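Local coordinates for CRISPR-associated endoribonuclease Cas6 1 (Methanocaldococcus jannaschii DSM 2661, PDB 5YI6), which probably cleaves CRISPR precursor transcripts as an RNA-binding endoribonuclease, supplying crRNA for adaptive immunity against viruses and other mobile elements, at residues F52-F57 with Y222-G227; L128-P133 with G235-V240; P133-T138 with G227-M232; E183-K188 with V208-G213. One frame throughout, in Å; residues are numbered along the deposited sequence.

Contact 1: residues F52-F57 with Y222-G227; sequences FKFFTF and YECGFG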
loop_
_atom_site.group_PDB
_atom_site.type_symbol
_atom_site.label_atom_id
_atom_site.label_comp_id
_atom_site.label_asym_id
_atom_site.label_seq_id
_atom_site.Cartn_x
_atom_site.Cartn_y
_atom_site.Cartn_z
ATOM N N PHE A 52 -10.547 5.554 9.044
ATOM C CA PHE A 52 -9.235 6.151 8.802
ATOM C C PHE A 52 -8.665 5.663 7.483
ATOM O O PHE A 52 -8.564 4.454 7.274
ATOM C CB PHE A 52 -8.306 5.781 9.956
ATOM C CG PHE A 52 -6.919 6.315 9.797
ATOM C CD1 PHE A 52 -6.684 7.702 9.888
ATOM C CD2 PHE A 52 -5.842 5.451 9.565
ATOM C CE1 PHE A 52 -5.392 8.213 9.728
ATOM C CE2 PHE A 52 -4.557 5.949 9.419
ATOM C CZ PHE A 52 -4.322 7.327 9.519
ATOM N N LYS A 53 -8.285 6.586 6.578
ATOM C CA LYS A 53 -7.831 6.149 5.263
ATOM C C LYS A 53 -6.407 6.578 4.909
ATOM O O LYS A 53 -5.960 6.315 3.788
ATOM C CB LYS A 53 -8.827 6.603 4.202
ATOM C CG LYS A 53 -10.180 5.882 4.369
ATOM C CD LYS A 53 -11.075 6.084 3.165
ATOM C CE LYS A 53 -12.282 5.162 3.208
ATOM N NZ LYS A 53 -12.969 5.135 1.875
ATOM N N PHE A 54 -5.655 7.153 5.853
ATOM C CA PHE A 54 -4.300 7.643 5.567
ATOM C C PHE A 54 -3.254 6.617 5.982
ATOM O O PHE A 54 -2.457 6.846 6.881
ATOM C CB PHE A 54 -4.072 8.985 6.261
ATOM C CG PHE A 54 -5.012 10.041 5.751
ATOM C CD1 PHE A 54 -4.824 10.593 4.489
ATOM C CD2 PHE A 54 -6.103 10.453 6.529
ATOM C CE1 PHE A 54 -5.723 11.563 3.981
ATOM C CE2 PHE A 54 -6.983 11.434 6.038
ATOM C CZ PHE A 54 -6.794 11.987 4.778
ATOM N N PHE A 55 -3.300 5.462 5.310
ATOM C CA PHE A 55 -2.288 4.424 5.497
ATOM C C PHE A 55 -2.246 3.609 4.218
ATOM O O PHE A 55 -3.145 3.702 3.372
ATOM C CB PHE A 55 -2.560 3.525 6.714
ATOM C CG PHE A 55 -3.737 2.578 6.569
ATOM C CD1 PHE A 55 -3.541 1.231 6.190
ATOM C CD2 PHE A 55 -5.032 3.022 6.791
ATOM C CE1 PHE A 55 -4.638 0.352 6.045
ATOM C CE2 PHE A 55 -6.139 2.158 6.660
ATOM C CZ PHE A 55 -5.937 0.809 6.281
ATOM N N THR A 56 -1.191 2.814 4.070
ATOM C CA THR A 56 -1.095 1.939 2.900
ATOM C C THR A 56 -0.449 0.617 3.309
ATOM O O THR A 56 0.049 0.475 4.420
ATOM C CB THR A 56 -0.307 2.598 1.744
ATOM O OG1 THR A 56 -0.362 1.745 0.579
ATOM C CG2 THR A 56 1.201 2.879 2.151
ATOM N N PHE A 57 -0.489 -0.377 2.404
ATOM C CA PHE A 57 0.253 -1.587 2.646
ATOM C C PHE A 57 0.647 -2.180 1.298
ATOM O O PHE A 57 0.097 -1.822 0.239
ATOM C CB PHE A 57 -0.517 -2.593 3.533
ATOM C CG PHE A 57 -1.940 -2.882 3.078
ATOM C CD1 PHE A 57 -2.216 -3.989 2.257
ATOM C CD2 PHE A 57 -3.005 -2.085 3.539
ATOM C CE1 PHE A 57 -3.543 -4.269 1.862
ATOM C CE2 PHE A 57 -4.328 -2.339 3.135
ATOM C CZ PHE A 57 -4.599 -3.448 2.310
ATOM N N TYR A 222 5.762 8.721 1.044
ATOM C CA TYR A 222 6.435 7.482 1.418
ATOM C C TYR A 222 5.645 6.719 2.479
ATOM O O TYR A 222 5.558 5.491 2.432
ATOM C CB TYR A 222 7.844 7.810 1.910
ATOM C CG TYR A 222 8.744 6.594 1.941
ATOM C CD1 TYR A 222 9.364 6.151 0.771
ATOM C CD2 TYR A 222 8.965 5.909 3.123
ATOM C CE1 TYR A 222 10.218 5.002 0.794
ATOM C CE2 TYR A 222 9.818 4.777 3.179
ATOM C CZ TYR A 222 10.415 4.330 1.987
ATOM O OH TYR A 222 11.253 3.235 1.999
ATOM N N GLU A 223 5.070 7.420 3.457
ATOM C CA GLU A 223 4.366 6.665 4.504
ATOM C C GLU A 223 2.849 6.566 4.291
ATOM O O GLU A 223 2.223 5.635 4.791
ATOM C CB GLU A 223 4.731 7.201 5.885
ATOM C CG GLU A 223 6.291 7.048 6.180
ATOM C CD GLU A 223 6.931 5.576 6.109
ATOM O OE1 GLU A 223 6.459 4.659 5.397
ATOM O OE2 GLU A 223 7.969 5.339 6.776
ATOM N N CYS A 224 2.248 7.467 3.543
ATOM C CA CYS A 224 0.810 7.398 3.274
ATOM C C CYS A 224 0.494 6.607 2.010
ATOM O O CYS A 224 -0.605 6.046 1.889
ATOM C CB CYS A 224 0.236 8.813 3.111
ATOM S SG CYS A 224 -1.615 8.857 3.059
ATOM N N GLY A 225 1.431 6.556 1.082
ATOM C CA GLY A 225 1.230 5.991 -0.235
ATOM C C GLY A 225 1.047 7.097 -1.268
ATOM O O GLY A 225 0.650 8.222 -0.948
ATOM N N PHE A 226 1.372 6.779 -2.514
ATOM C CA PHE A 226 1.128 7.630 -3.665
ATOM C C PHE A 226 -0.195 7.233 -4.313
ATOM O O PHE A 226 -0.651 6.092 -4.201
ATOM C CB PHE A 226 2.297 7.528 -4.680
ATOM C CG PHE A 226 3.549 8.234 -4.222
ATOM C CD1 PHE A 226 3.795 9.553 -4.632
ATOM C CD2 PHE A 226 4.440 7.622 -3.345
ATOM C CE1 PHE A 226 4.918 10.231 -4.214
ATOM C CE2 PHE A 226 5.576 8.281 -2.894
ATOM C CZ PHE A 226 5.828 9.600 -3.315
ATOM N N GLY A 227 -0.845 8.204 -4.979
ATOM C CA GLY A 227 -2.080 7.816 -5.667
ATOM C C GLY A 227 -3.238 7.576 -4.707
ATOM O O GLY A 227 -3.186 7.911 -3.537
#
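Phe-55 and Cys-224 mark the closest approach of the two backbones, their CA atoms 4.8 Å apart, and no hydrogen bond joins the segments. Helix 215-224 stops at this point. Gly-225, the first residue beyond it, has a positive phi of 102°, at which any CB would press on the preceding carbonyl oxygen and crowd CB of Thr-56, so glycine fits on both counts. Residues 52-55 are loop, kinked by an inverse gamma turn centred on Phe-54, and lead into the short strand 56-57.

The thiol of Cys-224 leads the side-chain contact. With SG anti to the backbone N (chi1 -170°), the sulfur reaches the rim of the Phe-54 ring, 3.9 Å from Phe-54 CD1. It lies in the ring plane, 5.3 Å from the centroid of Phe-54, a sulfur-aromatic contact made at the edge and not over a face. A small, polarisable thiol suits a place beside a ring edge. Thr-56 lies against the helix end: Thr-56 CB is 3.5 Å from Cys-224 O, and Thr-56 CG2 comes within 3.8 Å of Gly-225 N. Its hydroxyl bonds to the carbonyl of Phe-234.

The loop carrying Lys-53, by similarity the transition-state stabiliser, is thus packed on the end of helix 215-224. Phe-54 and Cys-224 also touch helix 158-174, at Ala-172 and Lys-169. Thr-56 is backbone hydrogen-bonded to Ser-84 of strand 78-85, and Glu-223 forms a salt bridge with Arg-6 of strand 5-12.

Contact 2: residues L128-P133 with G235-V240; sequences LKTISP and GMVVNV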
loop_
_atom_site.group_PDB
_atom_site.type_symbol
_atom_site.label_atom_id
_atom_site.label_comp_id
_atom_site.label_asym_id
_atom_site.label_seq_id
_atom_site.Cartn_x
_atom_site.Cartn_y
_atom_site.Cartn_z
ATOM N N LEU A 128 12.596 5.525 -5.903
ATOM C CA LEU A 128 11.515 4.819 -5.237
ATOM C C LEU A 128 10.953 3.777 -6.193
ATOM O O LEU A 128 10.896 3.995 -7.407
ATOM C CB LEU A 128 10.401 5.797 -4.820
ATOM C CG LEU A 128 10.833 6.902 -3.844
ATOM C CD1 LEU A 128 9.701 7.920 -3.654
ATOM C CD2 LEU A 128 11.273 6.305 -2.513
ATOM N N LYS A 129 10.483 2.659 -5.647
ATOM C CA LYS A 129 9.774 1.709 -6.490
ATOM C C LYS A 129 8.537 1.237 -5.748
ATOM O O LYS A 129 8.523 1.170 -4.525
ATOM C CB LYS A 129 10.652 0.523 -6.881
ATOM C CG LYS A 129 10.818 -0.450 -5.787
ATOM C CD LYS A 129 11.579 -1.718 -6.276
ATOM C CE LYS A 129 11.657 -2.753 -5.152
ATOM N NZ LYS A 129 12.446 -3.987 -5.506
ATOM N N THR A 130 7.492 0.930 -6.501
ATOM C CA THR A 130 6.243 0.480 -5.883
ATOM C C THR A 130 6.416 -0.940 -5.338
ATOM O O THR A 130 7.015 -1.811 -6.000
ATOM C CB THR A 130 5.102 0.526 -6.911
ATOM O OG1 THR A 130 5.458 -0.241 -8.083
ATOM C CG2 THR A 130 4.774 2.010 -7.331
ATOM N N ILE A 131 5.934 -1.155 -4.114
ATOM C CA ILE A 131 5.681 -2.494 -3.588
ATOM C C ILE A 131 4.190 -2.793 -3.481
ATOM O O ILE A 131 3.815 -3.950 -3.228
ATOM C CB ILE A 131 6.410 -2.728 -2.243
ATOM C CG1 ILE A 131 6.040 -1.630 -1.191
ATOM C CG2 ILE A 131 7.920 -2.687 -2.490
ATOM C CD1 ILE A 131 6.695 -1.927 0.242
ATOM N N SER A 132 3.320 -1.805 -3.734
ATOM C CA SER A 132 1.995 -2.086 -4.248
ATOM C C SER A 132 1.743 -1.033 -5.335
ATOM O O SER A 132 2.242 0.112 -5.230
ATOM C CB SER A 132 0.899 -2.067 -3.176
ATOM O OG SER A 132 0.936 -0.891 -2.378
ATOM N N PRO A 133 1.078 -1.400 -6.420
ATOM C CA PRO A 133 1.025 -0.485 -7.576
ATOM C C PRO A 133 0.146 0.735 -7.286
ATOM O O PRO A 133 -0.732 0.715 -6.421
ATOM C CB PRO A 133 0.440 -1.349 -8.703
ATOM C CG PRO A 133 -0.390 -2.407 -8.011
ATOM C CD PRO A 133 0.423 -2.701 -6.699
ATOM N N GLY A 235 -0.334 1.807 -3.823
ATOM C CA GLY A 235 0.524 2.987 -3.919
ATOM C C GLY A 235 1.684 3.024 -2.944
ATOM O O GLY A 235 2.307 4.078 -2.802
ATOM N N MET A 236 1.996 1.909 -2.265
ATOM C CA MET A 236 3.114 1.892 -1.322
ATOM C C MET A 236 4.444 1.759 -2.073
ATOM O O MET A 236 4.570 0.964 -3.006
ATOM C CB MET A 236 2.971 0.720 -0.319
ATOM C CG MET A 236 3.977 0.853 0.823
ATOM S SD MET A 236 3.615 -0.373 2.096
ATOM C CE MET A 236 4.600 0.280 3.449
ATOM N N VAL A 237 5.438 2.562 -1.678
ATOM C CA VAL A 237 6.736 2.535 -2.334
ATOM C C VAL A 237 7.818 2.202 -1.307
ATOM O O VAL A 237 7.611 2.260 -0.099
ATOM C CB VAL A 237 7.074 3.862 -3.054
ATOM C CG1 VAL A 237 6.045 4.161 -4.144
ATOM C CG2 VAL A 237 7.209 5.039 -2.033
ATOM N N VAL A 238 9.007 1.897 -1.821
ATOM C CA VAL A 238 10.156 1.635 -0.959
ATOM C C VAL A 238 11.353 2.297 -1.617
ATOM O O VAL A 238 11.402 2.467 -2.843
ATOM C CB VAL A 238 10.398 0.111 -0.743
ATOM C CG1 VAL A 238 10.856 -0.568 -2.031
ATOM C CG2 VAL A 238 11.428 -0.123 0.362
ATOM N N ASN A 239 12.306 2.718 -0.790
ATOM C CA ASN A 239 13.505 3.318 -1.355
ATOM C C ASN A 239 14.371 2.222 -1.984
ATOM O O ASN A 239 14.373 1.067 -1.544
ATOM C CB ASN A 239 14.275 4.098 -0.303
ATOM C CG ASN A 239 14.907 3.212 0.712
ATOM O OD1 ASN A 239 14.281 2.259 1.198
ATOM N ND2 ASN A 239 16.152 3.522 1.074
ATOM N N VAL A 240 15.046 2.576 -3.070
ATOM C CA VAL A 240 15.957 1.669 -3.761
ATOM C C VAL A 240 17.372 2.149 -3.465
ATOM O O VAL A 240 17.723 3.295 -3.779
ATOM C CB VAL A 240 15.697 1.642 -5.269
ATOM C CG1 VAL A 240 16.721 0.744 -5.952
ATOM C CG2 VAL A 240 14.268 1.178 -5.572
#
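Lys-129 and Val-238 form a hydrogen-bonded pair where strands 127-130 and 237-240 run antiparallel, at one edge of the four-stranded sheet in the C-terminal half of this RAMP-family protein. Their side chains lie side by side and point the same way, with Lys-129 CG 3.8 Å from Val-238 CG1. Val-240 crosses the lysine at about a right angle, also touching CG through its own CG2. The extended aliphatic part of Lys-129 thus covers two valines, a role that suits a long side chain at an exposed position.

Leu-128 projects from the other face of the sheet, beside Asn-239. Its CD2 packs against Asn-239 CA, while Leu-128 CD1 meets Val-237 CG2 obliquely at 4.1 Å; Tyr-222 of helix 215-224 covers this leucine and valine. Beyond the strand, Ile-131 presents two branches. Ile-131 CG2 meets Val-238 CG1 at 3.6 Å, the side chains crossing at about a right angle, and Ile-131 CG1 lies 3.8 Å from Met-236 CG. The extended methionine, with CG anti to its backbone N (chi1 -169°), touches Tyr-82 and Ser-84 of strand 78-85.

Past the regular pairs, Met-236 O accepts from both Ile-131 N and Ser-132 N, which reach it from the same face of its plane. The small hydroxyl of Ser-132 extends the link: its OG takes the N-H of Met-236 at 3.0 Å and is also hydrogen-bonded to Phe-57 O.

Contact 3: residues P133-T138 with G227-M232; sequences PIYLKT and GEKNSM. With PO4 (phosphate ion), chain K.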
loop_
_atom_site.group_PDB
_atom_site.type_symbol
_atom_site.label_atom_id
_atom_site.label_comp_id
_atom_site.label_asym_id
_atom_site.label_seq_id
_atom_site.Cartn_x
_atom_site.Cartn_y
_atom_site.Cartn_z
ATOM N N PRO A 133 1.078 -1.400 -6.420
ATOM C CA PRO A 133 1.025 -0.485 -7.576
ATOM C C PRO A 133 0.146 0.735 -7.286
ATOM O O PRO A 133 -0.732 0.715 -6.421
ATOM C CB PRO A 133 0.440 -1.349 -8.703
ATOM C CG PRO A 133 -0.390 -2.407 -8.011
ATOM C CD PRO A 133 0.423 -2.701 -6.699
ATOM N N ILE A 134 0.384 1.803 -8.076
ATOM C CA ILE A 134 -0.265 3.107 -7.891
ATOM C C ILE A 134 -1.534 3.150 -8.715
ATOM O O ILE A 134 -1.533 2.806 -9.905
ATOM C CB ILE A 134 0.693 4.252 -8.260
ATOM C CG1 ILE A 134 1.774 4.358 -7.177
ATOM C CG2 ILE A 134 -0.059 5.630 -8.463
ATOM C CD1 ILE A 134 3.005 5.150 -7.611
ATOM N N TYR A 135 -2.612 3.561 -8.067
ATOM C CA TYR A 135 -3.910 3.729 -8.686
ATOM C C TYR A 135 -4.198 5.216 -8.779
ATOM O O TYR A 135 -4.034 5.946 -7.797
ATOM C CB TYR A 135 -4.974 3.018 -7.852
ATOM C CG TYR A 135 -6.389 3.182 -8.343
ATOM C CD1 TYR A 135 -6.777 2.705 -9.583
ATOM C CD2 TYR A 135 -7.358 3.763 -7.538
ATOM C CE1 TYR A 135 -8.127 2.835 -10.033
ATOM C CE2 TYR A 135 -8.681 3.896 -7.979
ATOM C CZ TYR A 135 -9.052 3.416 -9.219
ATOM O OH TYR A 135 -10.350 3.528 -9.653
ATOM N N LEU A 136 -4.637 5.666 -9.957
ATOM C CA LEU A 136 -4.907 7.087 -10.126
ATOM C C LEU A 136 -5.990 7.206 -11.190
ATOM O O LEU A 136 -5.811 6.671 -12.276
ATOM C CB LEU A 136 -3.637 7.814 -10.548
ATOM C CG LEU A 136 -3.678 9.329 -10.425
ATOM C CD1 LEU A 136 -3.761 9.800 -8.958
ATOM C CD2 LEU A 136 -2.460 9.903 -11.163
ATOM N N LYS A 137 -7.110 7.828 -10.866
ATOM C CA LYS A 137 -8.226 7.783 -11.809
ATOM C C LYS A 137 -8.779 9.183 -12.036
ATOM O O LYS A 137 -8.560 10.105 -11.247
ATOM C CB LYS A 137 -9.323 6.830 -11.303
ATOM C CG LYS A 137 -9.924 7.346 -10.002
ATOM C CD LYS A 137 -11.127 6.585 -9.542
ATOM C CE LYS A 137 -11.704 7.269 -8.322
ATOM N NZ LYS A 137 -11.794 8.733 -8.570
ATOM N N THR A 138 -9.521 9.324 -13.136
ATOM C CA THR A 138 -10.242 10.568 -13.396
ATOM C C THR A 138 -11.534 10.197 -14.108
ATOM O O THR A 138 -11.614 9.157 -14.755
ATOM C CB THR A 138 -9.369 11.572 -14.199
ATOM O OG1 THR A 138 -10.036 12.833 -14.313
ATOM C CG2 THR A 138 -9.033 11.064 -15.580
ATOM N N GLY A 227 -0.845 8.204 -4.979
ATOM C CA GLY A 227 -2.080 7.816 -5.667
ATOM C C GLY A 227 -3.238 7.576 -4.707
ATOM O O GLY A 227 -3.186 7.911 -3.537
ATOM N N GLU A 228 -4.272 6.910 -5.224
ATOM C CA GLU A 228 -5.540 6.741 -4.528
ATOM C C GLU A 228 -5.698 5.328 -3.965
ATOM O O GLU A 228 -4.890 4.444 -4.227
ATOM C CB GLU A 228 -6.709 7.058 -5.470
ATOM C CG GLU A 228 -6.656 8.470 -5.977
ATOM C CD GLU A 228 -7.706 8.704 -7.052
ATOM O OE1 GLU A 228 -8.908 8.644 -6.723
ATOM O OE2 GLU A 228 -7.338 8.926 -8.203
ATOM N N LYS A 229 -6.762 5.145 -3.179
ATOM C CA LYS A 229 -7.097 3.854 -2.544
ATOM C C LYS A 229 -5.937 3.323 -1.702
ATOM O O LYS A 229 -5.696 2.102 -1.634
ATOM C CB LYS A 229 -7.506 2.799 -3.577
ATOM C CG LYS A 229 -8.800 3.196 -4.382
ATOM C CD LYS A 229 -9.908 3.665 -3.427
ATOM C CE LYS A 229 -11.256 3.858 -4.142
ATOM N NZ LYS A 229 -12.173 4.713 -3.332
ATOM N N ASN A 230 -5.203 4.230 -1.057
ATOM C CA ASN A 230 -4.086 3.764 -0.220
ATOM C C ASN A 230 -4.545 2.733 0.809
ATOM O O ASN A 230 -3.857 1.722 1.048
ATOM C CB ASN A 230 -3.440 4.947 0.503
ATOM C CG ASN A 230 -2.807 5.948 -0.459
ATOM O OD1 ASN A 230 -2.938 7.157 -0.265
ATOM N ND2 ASN A 230 -2.156 5.442 -1.546
ATOM N N SER A 231 -5.692 2.990 1.454
ATOM C CA SER A 231 -6.097 2.170 2.582
ATOM C C SER A 231 -6.635 0.812 2.146
ATOM O O SER A 231 -6.879 -0.036 3.013
ATOM C CB SER A 231 -7.113 2.923 3.475
ATOM O OG SER A 231 -8.330 3.109 2.782
ATOM N N MET A 232 -6.805 0.593 0.843
ATOM C CA MET A 232 -7.088 -0.716 0.268
ATOM C C MET A 232 -5.828 -1.419 -0.249
ATOM O O MET A 232 -5.936 -2.443 -0.939
ATOM C CB MET A 232 -8.123 -0.567 -0.864
ATOM C CG MET A 232 -9.499 -0.181 -0.370
ATOM S SD MET A 232 -10.594 0.242 -1.771
ATOM C CE MET A 232 -10.384 -1.202 -2.812
HETATM P P PO4 K . -9.796 7.980 -3.213
HETATM O O1 PO4 K . -9.322 9.406 -3.448
HETATM O O2 PO4 K . -10.137 7.333 -4.547
HETATM O O3 PO4 K . -11.037 8.001 -2.343
HETATM O O4 PO4 K . -8.719 7.203 -2.470
HETATM O O HOH W 1 -2.388 4.226 -5.237
#
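The Tyr-135 ring is approached obliquely by Lys-229 and Glu-228, with Lys-229 CG 3.5 Å from Tyr-135 CD2 and the CB of Glu-228 a little farther off. Tyrosine and lysine run side by side, pointing the same way, so the flat ring packs along the aliphatic part of the lysine. The Glu-228 carboxylate, its plane 37° from that of the ring, is engaged by Lys-137. Lys-137 N gives a nearly straight bond of 2.9 Å to Glu-228 OE2, meeting it on the syn side but 33° out of the carboxylate plane. The other oxygen, Glu-228 OE1, forms a salt bridge with Lys-137 NZ at 3.4 Å, its hydrogen bond weak; the lysine chain bends at its last torsion (chi4 47°). Glutamate is long enough to take both the main-chain and the side-chain nitrogen of one residue.

Residues 227-232 belong to the glycine-rich loop typical of Cas6 and other RAMP proteins. Gly-227 packs so close to Ile-134 and the Tyr-135 carbonyl that a CB would clash with both, and its phi is positive besides. Next along the loop, Glu-228 N donates to Tyr-135 O at 2.8 Å, while a water bridges Tyr-135 N, from which it accepts at 2.9 Å, and Glu-228 O.

A phosphate ion, probably from the crystallisation liquor, accepts a hydrogen bond through its O4 from Lys-229 N at 2.9 Å. The side chain of Lys-229 is about 5 Å at its nearest atoms from that of Lys-53, the transition-state stabiliser by similarity, which is consistent with a surface suited to an RNA backbone.

Contact 4: residues E183-K188 with V208-G213; sequences EFEVLK and VFKVWG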
loop_
_atom_site.group_PDB
_atom_site.type_symbol
_atom_site.label_atom_id
_atom_site.label_comp_id
_atom_site.label_asym_id
_atom_site.label_seq_id
_atom_site.Cartn_x
_atom_site.Cartn_y
_atom_site.Cartn_z
ATOM N N GLU A 183 8.957 16.859 -7.487
ATOM C CA GLU A 183 8.943 16.463 -8.889
ATOM C C GLU A 183 9.479 15.040 -8.978
ATOM O O GLU A 183 10.043 14.510 -8.016
ATOM C CB GLU A 183 9.791 17.408 -9.757
ATOM C CG GLU A 183 9.494 18.898 -9.537
ATOM C CD GLU A 183 8.163 19.353 -10.132
ATOM O OE1 GLU A 183 7.517 18.585 -10.887
ATOM O OE2 GLU A 183 7.787 20.522 -9.881
ATOM N N PHE A 184 9.284 14.424 -10.139
ATOM C CA PHE A 184 9.753 13.065 -10.293
ATOM C C PHE A 184 10.013 12.744 -11.749
ATOM O O PHE A 184 9.546 13.427 -12.663
ATOM C CB PHE A 184 8.773 12.053 -9.664
ATOM C CG PHE A 184 7.423 11.972 -10.317
ATOM C CD1 PHE A 184 7.128 10.971 -11.232
ATOM C CD2 PHE A 184 6.401 12.846 -9.929
ATOM C CE1 PHE A 184 5.831 10.881 -11.798
ATOM C CE2 PHE A 184 5.124 12.755 -10.470
ATOM C CZ PHE A 184 4.824 11.769 -11.409
ATOM N N GLU A 185 10.750 11.659 -11.950
ATOM C CA GLU A 185 11.013 11.152 -13.284
ATOM C C GLU A 185 10.776 9.654 -13.249
ATOM O O GLU A 185 11.395 8.943 -12.447
ATOM C CB GLU A 185 12.434 11.464 -13.743
ATOM C CG GLU A 185 12.726 10.866 -15.106
ATOM C CD GLU A 185 14.181 11.033 -15.533
ATOM O OE1 GLU A 185 14.948 11.718 -14.812
ATOM O OE2 GLU A 185 14.549 10.471 -16.591
ATOM N N VAL A 186 9.881 9.191 -14.107
ATOM C CA VAL A 186 9.561 7.771 -14.199
ATOM C C VAL A 186 10.694 7.079 -14.941
ATOM O O VAL A 186 11.008 7.430 -16.085
ATOM C CB VAL A 186 8.216 7.553 -14.909
ATOM C CG1 VAL A 186 7.888 6.038 -15.025
ATOM C CG2 VAL A 186 7.127 8.290 -14.176
ATOM N N LEU A 187 11.310 6.096 -14.296
ATOM C CA LEU A 187 12.365 5.333 -14.945
ATOM C C LEU A 187 11.815 4.108 -15.640
ATOM O O LEU A 187 12.349 3.696 -16.678
ATOM C CB LEU A 187 13.413 4.896 -13.926
ATOM C CG LEU A 187 14.008 6.043 -13.119
ATOM C CD1 LEU A 187 15.013 5.515 -12.162
ATOM C CD2 LEU A 187 14.635 7.080 -14.066
ATOM N N LYS A 188 10.748 3.532 -15.096
ATOM C CA LYS A 188 10.197 2.312 -15.669
ATOM C C LYS A 188 8.786 2.132 -15.138
ATOM O O LYS A 188 8.528 2.451 -13.978
ATOM C CB LYS A 188 11.084 1.118 -15.290
ATOM C CG LYS A 188 10.616 -0.249 -15.755
ATOM C CD LYS A 188 11.429 -1.336 -15.032
ATOM C CE LYS A 188 11.055 -2.746 -15.505
ATOM N NZ LYS A 188 11.992 -3.797 -14.997
ATOM N N VAL A 208 9.064 2.484 -11.135
ATOM C CA VAL A 208 10.298 2.941 -10.520
ATOM C C VAL A 208 10.496 4.384 -10.960
ATOM O O VAL A 208 10.396 4.687 -12.165
ATOM C CB VAL A 208 11.504 2.088 -10.953
ATOM C CG1 VAL A 208 12.744 2.565 -10.227
ATOM C CG2 VAL A 208 11.241 0.614 -10.674
ATOM N N PHE A 209 10.798 5.262 -9.993
ATOM C CA PHE A 209 10.880 6.686 -10.316
ATOM C C PHE A 209 11.850 7.393 -9.387
ATOM O O PHE A 209 12.029 7.003 -8.237
ATOM C CB PHE A 209 9.492 7.389 -10.297
ATOM C CG PHE A 209 8.708 7.291 -8.985
ATOM C CD1 PHE A 209 8.536 8.416 -8.183
ATOM C CD2 PHE A 209 8.063 6.110 -8.618
ATOM C CE1 PHE A 209 7.769 8.352 -6.996
ATOM C CE2 PHE A 209 7.317 6.030 -7.433
ATOM C CZ PHE A 209 7.160 7.161 -6.623
ATOM N N LYS A 210 12.502 8.423 -9.917
ATOM C CA LYS A 210 13.356 9.308 -9.143
ATOM C C LYS A 210 12.513 10.464 -8.629
ATOM O O LYS A 210 11.615 10.919 -9.331
ATOM C CB LYS A 210 14.469 9.867 -10.025
ATOM C CG LYS A 210 15.586 8.901 -10.305
ATOM C CD LYS A 210 16.751 9.605 -10.974
ATOM C CE LYS A 210 16.490 9.792 -12.465
ATOM N NZ LYS A 210 15.756 11.048 -12.818
ATOM N N VAL A 211 12.820 10.952 -7.430
ATOM C CA VAL A 211 12.093 12.086 -6.861
ATOM C C VAL A 211 13.060 13.154 -6.394
ATOM O O VAL A 211 14.197 12.873 -5.998
ATOM C CB VAL A 211 11.178 11.717 -5.669
ATOM C CG1 VAL A 211 9.996 10.937 -6.120
ATOM C CG2 VAL A 211 11.997 10.949 -4.561
ATOM N N TRP A 212 12.580 14.393 -6.397
ATOM C CA TRP A 212 13.329 15.479 -5.801
ATOM C C TRP A 212 12.316 16.549 -5.375
ATOM O O TRP A 212 11.143 16.516 -5.767
ATOM C CB TRP A 212 14.408 16.008 -6.778
ATOM C CG TRP A 212 13.891 16.577 -8.090
ATOM C CD1 TRP A 212 13.634 17.898 -8.357
ATOM C CD2 TRP A 212 13.606 15.870 -9.293
ATOM N NE1 TRP A 212 13.211 18.049 -9.635
ATOM C CE2 TRP A 212 13.180 16.821 -10.240
ATOM C CE3 TRP A 212 13.663 14.515 -9.668
ATOM C CZ2 TRP A 212 12.827 16.479 -11.528
ATOM C CZ3 TRP A 212 13.305 14.173 -10.947
ATOM C CH2 TRP A 212 12.883 15.154 -11.867
ATOM N N GLY A 213 12.770 17.488 -4.549
ATOM C CA GLY A 213 11.897 18.514 -4.007
ATOM C C GLY A 213 11.902 18.493 -2.493
ATOM O O GLY A 213 12.906 18.158 -1.861
#
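Trp-212 holds its CG between the backbone N and the carbonyl carbon (chi1 61°), which lays the indole over Glu-183 on the partner strand. Glu-183 CB sits over the face of the five-membered ring of Trp-212, 3.8 Å from its centroid, in a CH-pi contact. The glutamate carboxylate leads away, to Lys-163 and Tyr-159. On the other face of the sheet Phe-184 and Phe-209 have similar first torsions, and their rings meet obliquely, centroids 5.8 Å apart and planes at 71°. Phe-184 CB also touches Val-211 CG1 at 3.9 Å. These bulky apolar residues suit the buried side: Phe-184 stacks on Tyr-159 of helix 158-174, and Phe-209 meets Phe-226 edge-to-face.

Glu-185 and Lys-210 run alongside each other as a charged pair on the Trp-212 side, although their end atoms are modelled too close for the detail to be trusted. Leu-187 CD2 lies 3.7 Å from Lys-210 CE, covering the lysine's aliphatic part.

Toward the hairpin loop the regular pairing slips by one residue. Leu-187 N and Lys-188 N both donate to Val-208 O, at 2.7 and 3.2 Å respectively, the mark of a classic beta bulge in an antiparallel beta hairpin.

Overall arrangement
Contacts 1, 2 and 3 cluster near the centre of the molecule, their centres 9 to 13 Å apart; contact 4 lies farther out, about 18 Å from contacts 1 and 3, though only 12 Å from contact 2. Contacts 2 and 4 belong to one four-stranded antiparallel sheet, in which strands 127-130 and 201-213 are neighbours. Along the chain, contact 4 is nested inside the loops closed by the other three, and contact 3 inside that of contact 2. Contact 1 crosses contacts 2 and 3, tying the N-terminal family region to the C-terminal one. Contacts 1 and 3 share Gly-227, contacts 2 and 3 Pro-133; the glycine-rich loop between helix 215-224 and strand 237-240 passes beside the loop holding Lys-53.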